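Local coordinates for protein Agap007691-pb (Anopheles gambiae, PDB 5C98) that is of unknown function but, as a serpin, may inhibit serine endopeptidases, at residues A[52-56]-A[113-117]; A[236-242]-A[355-361]. All blocks are in the same frame, centred on the assembly; numbering follows the deposited sequence.

Contact 1: residues A[52-56]-A[113-117]; sequences MFYPL and FERLF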
ATOM      1  N   MET A  52      -7.221 -14.149  -3.943  1.00 15.53           N
ATOM      2  CA  MET A  52      -8.588 -14.597  -4.229  1.00 14.06           C
ATOM      3  C   MET A  52      -8.626 -15.447  -5.486  1.00 17.06           C
ATOM      4  O   MET A  52      -9.501 -16.300  -5.627  1.00 16.70           O
ATOM      5  CB  MET A  52      -9.529 -13.396  -4.386  1.00 14.77           C
ATOM      6  CG  MET A  52      -9.601 -12.492  -3.180  1.00 15.96           C
ATOM      7  SD  MET A  52     -10.960 -11.311  -3.268  1.00 17.54           S
ATOM      8  CE  MET A  52     -10.403 -10.284  -4.633  1.00 17.87           C
ATOM      9  N   PHE A  53      -7.699 -15.223  -6.415  1.00 16.40           N
ATOM     10  CA  PHE A  53      -7.684 -16.011  -7.641  1.00 15.91           C
ATOM     11  C   PHE A  53      -6.923 -17.323  -7.503  1.00 17.79           C
ATOM     12  O   PHE A  53      -6.986 -18.154  -8.408  1.00 17.73           O
ATOM     13  CB  PHE A  53      -7.079 -15.154  -8.755  1.00 18.74           C
ATOM     14  CG  PHE A  53      -7.909 -13.964  -9.079  1.00 18.43           C
ATOM     15  CD1 PHE A  53      -8.918 -14.062 -10.008  1.00 20.34           C
ATOM     16  CD2 PHE A  53      -7.745 -12.766  -8.389  1.00 19.86           C
ATOM     17  CE1 PHE A  53      -9.719 -12.971 -10.301  1.00 22.89           C
ATOM     18  CE2 PHE A  53      -8.562 -11.671  -8.669  1.00 22.95           C
ATOM     19  CZ  PHE A  53      -9.543 -11.783  -9.627  1.00 19.89           C
ATOM     20  N   TYR A  54      -6.200 -17.537  -6.403  1.00 16.41           N
ATOM     21  CA  TYR A  54      -5.419 -18.761  -6.255  1.00 17.08           C
ATOM     22  C   TYR A  54      -6.237 -20.026  -6.405  1.00 17.59           C
ATOM     23  O   TYR A  54      -5.765 -20.948  -7.084  1.00 18.70           O
ATOM     24  CB  TYR A  54      -4.733 -18.713  -4.891  1.00 19.14           C
ATOM     25  CG  TYR A  54      -3.891 -19.896  -4.481  1.00 17.53           C
ATOM     26  CD1 TYR A  54      -2.726 -20.210  -5.172  1.00 18.05           C
ATOM     27  CD2 TYR A  54      -4.192 -20.615  -3.341  1.00 18.89           C
ATOM     28  CE1 TYR A  54      -1.926 -21.232  -4.771  1.00 20.85           C
ATOM     29  CE2 TYR A  54      -3.404 -21.651  -2.930  1.00 20.32           C
ATOM     30  CZ  TYR A  54      -2.263 -21.953  -3.642  1.00 19.95           C
ATOM     31  OH  TYR A  54      -1.442 -22.980  -3.235  1.00 23.19           O
ATOM     32  N   PRO A  55      -7.439 -20.137  -5.840  1.00 17.36           N
ATOM     33  CA  PRO A  55      -8.215 -21.374  -6.034  1.00 18.16           C
ATOM     34  C   PRO A  55      -8.643 -21.610  -7.473  1.00 22.49           C
ATOM     35  O   PRO A  55      -9.012 -22.743  -7.807  1.00 25.35           O
ATOM     36  CB  PRO A  55      -9.430 -21.177  -5.114  1.00 20.44           C
ATOM     37  CG  PRO A  55      -9.067 -20.054  -4.212  1.00 25.54           C
ATOM     38  CD  PRO A  55      -8.133 -19.194  -4.950  1.00 17.99           C
ATOM     39  N   LEU A  56      -8.620 -20.585  -8.317  1.00 20.34           N
ATOM     40  CA  LEU A  56      -9.054 -20.667  -9.706  1.00 25.02           C
ATOM     41  C   LEU A  56      -7.900 -20.878 -10.657  1.00 17.99           C
ATOM     42  O   LEU A  56      -8.104 -20.974 -11.865  1.00 20.49           O
ATOM     43  CB  LEU A  56      -9.766 -19.360 -10.088  1.00 26.62           C
ATOM     44  CG  LEU A  56     -10.889 -18.981  -9.118  1.00 31.04           C
ATOM     45  CD1 LEU A  56     -11.771 -17.916  -9.703  1.00 38.06           C
ATOM     46  CD2 LEU A  56     -11.729 -20.187  -8.738  1.00 40.60           C
ATOM     47  N   PHE A 113     -16.245 -19.595  -9.449  1.00 18.25           N
ATOM     48  CA  PHE A 113     -15.906 -18.185  -9.334  1.00 19.86           C
ATOM     49  C   PHE A 113     -17.029 -17.427  -8.635  1.00 17.47           C
ATOM     50  O   PHE A 113     -16.775 -16.600  -7.755  1.00 19.47           O
ATOM     51  CB  PHE A 113     -15.665 -17.594 -10.717  1.00 21.14           C
ATOM     52  CG  PHE A 113     -15.392 -16.114 -10.692  1.00 20.18           C
ATOM     53  CD1 PHE A 113     -14.128 -15.625 -10.446  1.00 20.05           C
ATOM     54  CD2 PHE A 113     -16.408 -15.213 -10.872  1.00 20.54           C
ATOM     55  CE1 PHE A 113     -13.876 -14.267 -10.386  1.00 18.98           C
ATOM     56  CE2 PHE A 113     -16.152 -13.848 -10.831  1.00 20.84           C
ATOM     57  CZ  PHE A 113     -14.882 -13.384 -10.585  1.00 19.42           C
ATOM     58  N   GLU A 114     -18.270 -17.689  -9.021  1.00 19.19           N
ATOM     59  CA  GLU A 114     -19.397 -17.024  -8.374  1.00 22.07           C
ATOM     60  C   GLU A 114     -19.441 -17.348  -6.890  1.00 20.55           C
ATOM     61  O   GLU A 114     -19.636 -16.462  -6.051  1.00 22.38           O
ATOM     62  CB  GLU A 114     -20.696 -17.472  -9.035  1.00 22.69           C
ATOM     63  CG  GLU A 114     -20.912 -16.943 -10.443  1.00 27.91           C
ATOM     64  CD  GLU A 114     -22.162 -17.529 -11.099  1.00 40.81           C
ATOM     65  OE1 GLU A 114     -22.578 -18.659 -10.731  1.00 39.94           O
ATOM     66  OE2 GLU A 114     -22.736 -16.845 -11.975  1.00 37.78           O
ATOM     67  N   ARG A 115     -19.277 -18.624  -6.536  1.00 20.33           N
ATOM     68  CA  ARG A 115     -19.314 -18.997  -5.126  1.00 19.89           C
ATOM     69  C   ARG A 115     -18.242 -18.238  -4.350  1.00 18.88           C
ATOM     70  O   ARG A 115     -18.512 -17.664  -3.288  1.00 22.68           O
ATOM     71  CB  ARG A 115     -19.115 -20.511  -4.969  1.00 22.80           C
ATOM     72  CG  ARG A 115     -19.163 -20.973  -3.501  1.00 24.18           C
ATOM     73  CD  ARG A 115     -18.869 -22.468  -3.321  1.00 26.08           C
ATOM     74  NE  ARG A 115     -17.519 -22.841  -3.756  1.00 27.21           N
ATOM     75  CZ  ARG A 115     -16.416 -22.773  -3.006  1.00 27.31           C
ATOM     76  NH1 ARG A 115     -16.486 -22.357  -1.751  1.00 31.88           N
ATOM     77  NH2 ARG A 115     -15.239 -23.150  -3.500  1.00 32.13           N
ATOM     78  N   LEU A 116     -17.021 -18.216  -4.875  1.00 18.72           N
ATOM     79  CA  LEU A 116     -15.917 -17.622  -4.146  1.00 18.18           C
ATOM     80  C   LEU A 116     -16.029 -16.098  -4.110  1.00 18.73           C
ATOM     81  O   LEU A 116     -15.845 -15.482  -3.055  1.00 20.50           O
ATOM     82  CB  LEU A 116     -14.587 -18.058  -4.764  1.00 20.65           C
ATOM     83  CG  LEU A 116     -14.201 -19.498  -4.499  1.00 24.36           C
ATOM     84  CD1 LEU A 116     -13.007 -19.844  -5.366  1.00 27.05           C
ATOM     85  CD2 LEU A 116     -13.887 -19.689  -3.030  1.00 24.23           C
ATOM     86  N   PHE A 117     -16.334 -15.477  -5.247  1.00 17.72           N
ATOM     87  CA  PHE A 117     -16.259 -14.026  -5.335  1.00 17.86           C
ATOM     88  C   PHE A 117     -17.549 -13.338  -4.935  1.00 21.57           C
ATOM     89  O   PHE A 117     -17.504 -12.163  -4.555  1.00 22.85           O
ATOM     90  CB  PHE A 117     -15.792 -13.607  -6.733  1.00 18.14           C
ATOM     91  CG  PHE A 117     -14.304 -13.716  -6.929  1.00 17.72           C
ATOM     92  CD1 PHE A 117     -13.665 -14.952  -6.995  1.00 19.48           C
ATOM     93  CD2 PHE A 117     -13.517 -12.577  -7.025  1.00 18.34           C
ATOM     94  CE1 PHE A 117     -12.298 -15.043  -7.164  1.00 19.14           C
ATOM     95  CE2 PHE A 117     -12.134 -12.675  -7.194  1.00 17.52           C
ATOM     96  CZ  PHE A 117     -11.531 -13.907  -7.250  1.00 18.44           C
TER

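Contact 2: residues A[236-242]-A[355-361]; sequences GLSMLVL and MFLIRRT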
ATOM      1  N   GLY A 236      -4.685   0.726  16.488  1.00 19.70           N
ATOM      2  CA  GLY A 236      -3.590  -0.220  16.592  1.00 19.66           C
ATOM      3  C   GLY A 236      -2.493  -0.050  15.575  1.00 18.11           C
ATOM      4  O   GLY A 236      -1.743  -1.002  15.347  1.00 19.95           O
ATOM      5  N   LEU A 237      -2.361   1.128  14.965  1.00 17.51           N
ATOM      6  CA  LEU A 237      -1.386   1.373  13.908  1.00 16.19           C
ATOM      7  C   LEU A 237      -0.368   2.426  14.316  1.00 17.07           C
ATOM      8  O   LEU A 237      -0.628   3.268  15.176  1.00 18.58           O
ATOM      9  CB  LEU A 237      -2.067   1.878  12.640  1.00 16.91           C
ATOM     10  CG  LEU A 237      -3.182   0.994  12.105  1.00 17.83           C
ATOM     11  CD1 LEU A 237      -3.744   1.620  10.832  1.00 20.45           C
ATOM     12  CD2 LEU A 237      -2.744  -0.430  11.816  1.00 19.47           C
ATOM     13  N   SER A 238       0.787   2.393  13.663  1.00 16.88           N
ATOM     14  CA  SER A 238       1.820   3.390  13.919  1.00 15.59           C
ATOM     15  C   SER A 238       2.636   3.576  12.662  1.00 16.59           C
ATOM     16  O   SER A 238       2.721   2.667  11.853  1.00 18.15           O
ATOM     17  CB  SER A 238       2.701   2.933  15.083  1.00 20.15           C
ATOM     18  OG  SER A 238       3.534   3.999  15.522  1.00 23.26           O
ATOM     19  N   MET A 239       3.227   4.758  12.507  1.00 15.93           N
ATOM     20  CA  MET A 239       3.983   5.111  11.315  1.00 13.67           C
ATOM     21  C   MET A 239       5.451   5.242  11.691  1.00 15.08           C
ATOM     22  O   MET A 239       5.832   6.185  12.384  1.00 16.22           O
ATOM     23  CB  MET A 239       3.484   6.429  10.733  1.00 16.10           C
ATOM     24  CG  MET A 239       4.253   6.875   9.510  1.00 17.20           C
ATOM     25  SD  MET A 239       3.649   8.368   8.711  1.00 20.34           S
ATOM     26  CE  MET A 239       3.955   9.594   9.977  1.00 22.23           C
ATOM     27  N   LEU A 240       6.264   4.326  11.197  1.00 15.11           N
ATOM     28  CA  LEU A 240       7.701   4.428  11.370  0.50 13.85           C
ATOM     29  C   LEU A 240       8.247   5.342  10.287  1.00 14.77           C
ATOM     30  O   LEU A 240       7.968   5.155   9.101  1.00 17.29           O
ATOM     31  CB  LEU A 240       8.308   3.031  11.275  0.50 16.41           C
ATOM     32  CG  LEU A 240       9.723   2.803  11.798  0.50 12.43           C
ATOM     33  CD1 LEU A 240       9.795   2.954  13.291  0.50 15.98           C
ATOM     34  CD2 LEU A 240      10.212   1.432  11.367  0.50 14.02           C
ATOM     35  N   VAL A 241       9.014   6.346  10.700  1.00 13.32           N
ATOM     36  CA  VAL A 241       9.594   7.308   9.777  1.00 15.05           C
ATOM     37  C   VAL A 241      11.097   7.140   9.831  1.00 14.84           C
ATOM     38  O   VAL A 241      11.695   7.204  10.914  1.00 15.33           O
ATOM     39  CB  VAL A 241       9.210   8.754  10.099  1.00 14.56           C
ATOM     40  CG1 VAL A 241       9.779   9.699   9.055  1.00 16.23           C
ATOM     41  CG2 VAL A 241       7.699   8.905  10.172  1.00 16.25           C
ATOM     42  N   LEU A 242      11.697   6.914   8.678  1.00 13.70           N
ATOM     43  CA  LEU A 242      13.144   6.729   8.543  1.00 13.60           C
ATOM     44  C   LEU A 242      13.699   7.946   7.818  1.00 14.62           C
ATOM     45  O   LEU A 242      13.393   8.171   6.635  1.00 14.17           O
ATOM     46  CB  LEU A 242      13.467   5.457   7.768  1.00 15.96           C
ATOM     47  CG  LEU A 242      12.774   4.175   8.208  1.00 21.27           C
ATOM     48  CD1 LEU A 242      13.319   2.985   7.412  1.00 20.50           C
ATOM     49  CD2 LEU A 242      12.918   3.947   9.683  1.00 22.59           C
ATOM     50  N   MET A 355      11.399   7.890   4.224  1.00 12.30           N
ATOM     51  CA  MET A 355      10.581   6.710   3.999  1.00 11.49           C
ATOM     52  C   MET A 355       9.665   6.517   5.207  1.00 13.76           C
ATOM     53  O   MET A 355      10.024   6.851   6.345  1.00 14.47           O
ATOM     54  CB  MET A 355      11.486   5.472   3.828  1.00 15.10           C
ATOM     55  CG  MET A 355      10.773   4.132   3.726  1.00 16.01           C
ATOM     56  SD  MET A 355      12.058   2.867   3.449  1.00 17.26           S
ATOM     57  CE  MET A 355      11.016   1.415   3.353  1.00 21.87           C
ATOM     58  N   PHE A 356       8.474   5.971   4.958  1.00 13.75           N
ATOM     59  CA  PHE A 356       7.555   5.657   6.037  1.00 13.11           C
ATOM     60  C   PHE A 356       7.019   4.242   5.881  1.00 12.64           C
ATOM     61  O   PHE A 356       6.906   3.714   4.774  1.00 13.79           O
ATOM     62  CB  PHE A 356       6.405   6.684   6.120  1.00 13.34           C
ATOM     63  CG  PHE A 356       5.561   6.763   4.896  1.00 16.41           C
ATOM     64  CD1 PHE A 356       4.527   5.879   4.681  1.00 17.59           C
ATOM     65  CD2 PHE A 356       5.795   7.762   3.961  1.00 18.73           C
ATOM     66  CE1 PHE A 356       3.745   5.972   3.513  1.00 21.83           C
ATOM     67  CE2 PHE A 356       5.016   7.866   2.821  1.00 21.10           C
ATOM     68  CZ  PHE A 356       4.005   6.976   2.592  1.00 20.79           C
ATOM     69  N   LEU A 357       6.694   3.620   7.007  1.00 13.38           N
ATOM     70  CA  LEU A 357       6.101   2.283   7.054  1.00 12.93           C
ATOM     71  C   LEU A 357       4.935   2.329   8.021  1.00 13.96           C
ATOM     72  O   LEU A 357       5.114   2.700   9.188  1.00 15.94           O
ATOM     73  CB  LEU A 357       7.102   1.218   7.522  1.00 15.41           C
ATOM     74  CG  LEU A 357       8.356   1.124   6.662  1.00 15.02           C
ATOM     75  CD1 LEU A 357       9.449   2.054   7.213  1.00 17.95           C
ATOM     76  CD2 LEU A 357       8.837  -0.272   6.642  1.00 20.08           C
ATOM     77  N   ILE A 358       3.743   1.975   7.548  1.00 13.74           N
ATOM     78  CA  ILE A 358       2.574   1.896   8.407  1.00 13.41           C
ATOM     79  C   ILE A 358       2.471   0.465   8.890  1.00 14.99           C
ATOM     80  O   ILE A 358       2.358  -0.463   8.076  1.00 15.90           O
ATOM     81  CB  ILE A 358       1.290   2.281   7.650  1.00 13.83           C
ATOM     82  CG1 ILE A 358       1.470   3.627   6.944  1.00 15.52           C
ATOM     83  CG2 ILE A 358       0.068   2.240   8.578  1.00 17.35           C
ATOM     84  CD1 ILE A 358       1.738   4.799   7.911  1.00 19.47           C
ATOM     85  N   ARG A 359       2.510   0.282  10.211  1.00 16.73           N
ATOM     86  CA  ARG A 359       2.583  -1.041  10.805  1.00 15.20           C
ATOM     87  C   ARG A 359       1.469  -1.249  11.820  1.00 17.51           C
ATOM     88  O   ARG A 359       0.983  -0.306  12.448  1.00 19.49           O
ATOM     89  CB  ARG A 359       3.928  -1.306  11.484  1.00 17.04           C
ATOM     90  CG  ARG A 359       5.129  -1.083  10.605  1.00 17.19           C
ATOM     91  CD  ARG A 359       6.441  -1.541  11.242  1.00 20.50           C
ATOM     92  NE  ARG A 359       6.732  -0.846  12.487  1.00 21.89           N
ATOM     93  CZ  ARG A 359       7.626  -1.265  13.386  1.00 29.04           C
ATOM     94  NH1 ARG A 359       8.287  -2.404  13.190  1.00 28.39           N
ATOM     95  NH2 ARG A 359       7.847  -0.558  14.492  1.00 27.70           N
ATOM     96  N   ARG A 360       1.010  -2.487  11.925  1.00 18.93           N
ATOM     97  CA  ARG A 360       0.158  -2.901  13.028  1.00 19.62           C
ATOM     98  C   ARG A 360       1.059  -3.038  14.253  1.00 19.90           C
ATOM     99  O   ARG A 360       2.066  -3.757  14.203  1.00 23.17           O
ATOM    100  CB  ARG A 360      -0.530  -4.218  12.649  1.00 20.81           C
ATOM    101  CG  ARG A 360      -1.549  -4.716  13.648  1.00 27.20           C
ATOM    102  CD  ARG A 360      -2.073  -6.097  13.287  1.00 24.68           C
ATOM    103  NE  ARG A 360      -3.084  -6.495  14.267  1.00 39.02           N
ATOM    104  CZ  ARG A 360      -3.404  -7.747  14.578  1.00 54.32           C
ATOM    105  NH1 ARG A 360      -2.799  -8.770  13.989  1.00 59.46           N
ATOM    106  NH2 ARG A 360      -4.341  -7.973  15.489  1.00 55.40           N
ATOM    107  N   THR A 361       0.768  -2.283  15.316  1.00 23.12           N
ATOM    108  CA  THR A 361       1.703  -2.227  16.441  1.00 22.64           C
ATOM    109  C   THR A 361       1.861  -3.590  17.124  1.00 25.95           C
ATOM    110  O   THR A 361       2.953  -3.913  17.613  1.00 31.22           O
ATOM    111  CB  THR A 361       1.306  -1.139  17.454  1.00 26.17           C
ATOM    112  OG1 THR A 361       0.031  -1.414  18.051  1.00 31.14           O
ATOM    113  CG2 THR A 361       1.235   0.216  16.787  1.00 23.76           C
TER
HETATM  114  O   HOH W   1      -1.982  -3.415  16.749  1.00 24.61           O
HETATM  115  O   HOH W   2       5.250   1.485  13.010  1.00 20.82           O

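Contact 1: residues A[52-56]-A[113-117]
Phe117 turns an edge of its ring to the face of Phe53. The two ring centroids are 4.8 Å apart and the planes stand at 52°, so this is a tilted edge-to-face pair. Phe117 CZ sits over the centre of the Phe53 ring, and CE2 of Phe117 comes within 3.7 Å of Phe53 CZ. The Phe117 ring in turn has Phe113 CE1 over the centre of one face. Phe113, one helical turn earlier, has Leu56 CD1 in plane at its edge, 3.4 Å from Phe113 CD1. Phe113 reaches this place because its ring carbon CG lies anti to the backbone N (chi1 176°).

Met52 meets the far end of Phe117. Its CB is 3.5 Å from Phe117 CZ, and its sulfur makes a Met-aromatic contact, with SD 5.0 Å from the ring centroid and 36° off the ring normal. The carbonyl oxygen Met52 O is also pressed against this ring, 3.4 Å from Phe117 CE1. It is buried and has no hydrogen-bonding partner in the model. Leu56 divides its branches. CD1 reaches Phe113 and Phe117. On the other branch the Leu56 and Leu116 side chains run past each other head to tail, with Leu56 CD2 3.6 Å from Leu116 CD1. The same Leu116 methyl touches Pro55 CB.

Val101 and Val103 touch Phe117 and Phe113, Leu169 and Leu171 touch Phe53, and helix 75-89 meets Met52 and Pro55. This is apolar core packing in the helical part of the serpin fold, where the turn between helices 43-51 and 59-69 joins one side of helix 111-119, and both pack against strands 95-104 and 169-177 of the large central sheet, sheet A.

Contact 2: residues A[236-242]-A[355-361]
Strands 237-242 and 355-360 are antiparallel neighbours in a beta-sheet of the serpin fold, their axes at 158°. Ser238 with Arg359, Leu240 with Leu357 and Leu242 with Met355 are the hydrogen-bonded pairs. Arg359 N gives a nearly straight bond of 2.9 Å to Ser238 O. Past the strand end, Thr361 N bonds to Gly236 O at 2.8 Å, and a water joins that oxygen to Thr361 OG1.

Arg359 lies on the face with Ser238 and Leu240. In one of its two conformers Leu240 places CD2 over one face of the Arg359 guanidinium. A water lies in plane at the guanidinium edge, 2.8 Å from Arg359 NE. NH2 of Arg359 makes salt bridges with Asp228 and Asp266, and Asp228 also takes a hydrogen bond from Ser238 OG. In serpin terms these are central strands of sheet B, continued by strand 224-230 beside 237-242 and by strand 366-372 beside 355-360.

On the other face Met239, Phe356 and Ile358 form an apolar cluster. Ile358 CD1 packs 3.6 Å from Met239 CG, and the bend of Met239 at chi3 (65°) accompanies an oblique Met-aromatic contact, with SD 5.3 Å from the Phe356 ring centroid. Leu327 of strand 320-328 touches all three side chains.

Contact 1 and contact 2 lie on opposite sides of the chain's centre. Their own centres are about 32 Å apart, and their nearest atoms are about 19 Å apart, so they do not touch. Contact 1 is the more peripheral, about 23 Å from the chain's centre against about 12 Å for contact 2. Contact 1 sits beside the sheet A strands 95-104 and 169-177, whereas contact 2 lies within sheet B. Strand 320-328 links their surroundings: it pairs with strand 169-177, which touches contact 1, and its Leu327 packs on contact 2. No active site or bound ligand is established at either contact.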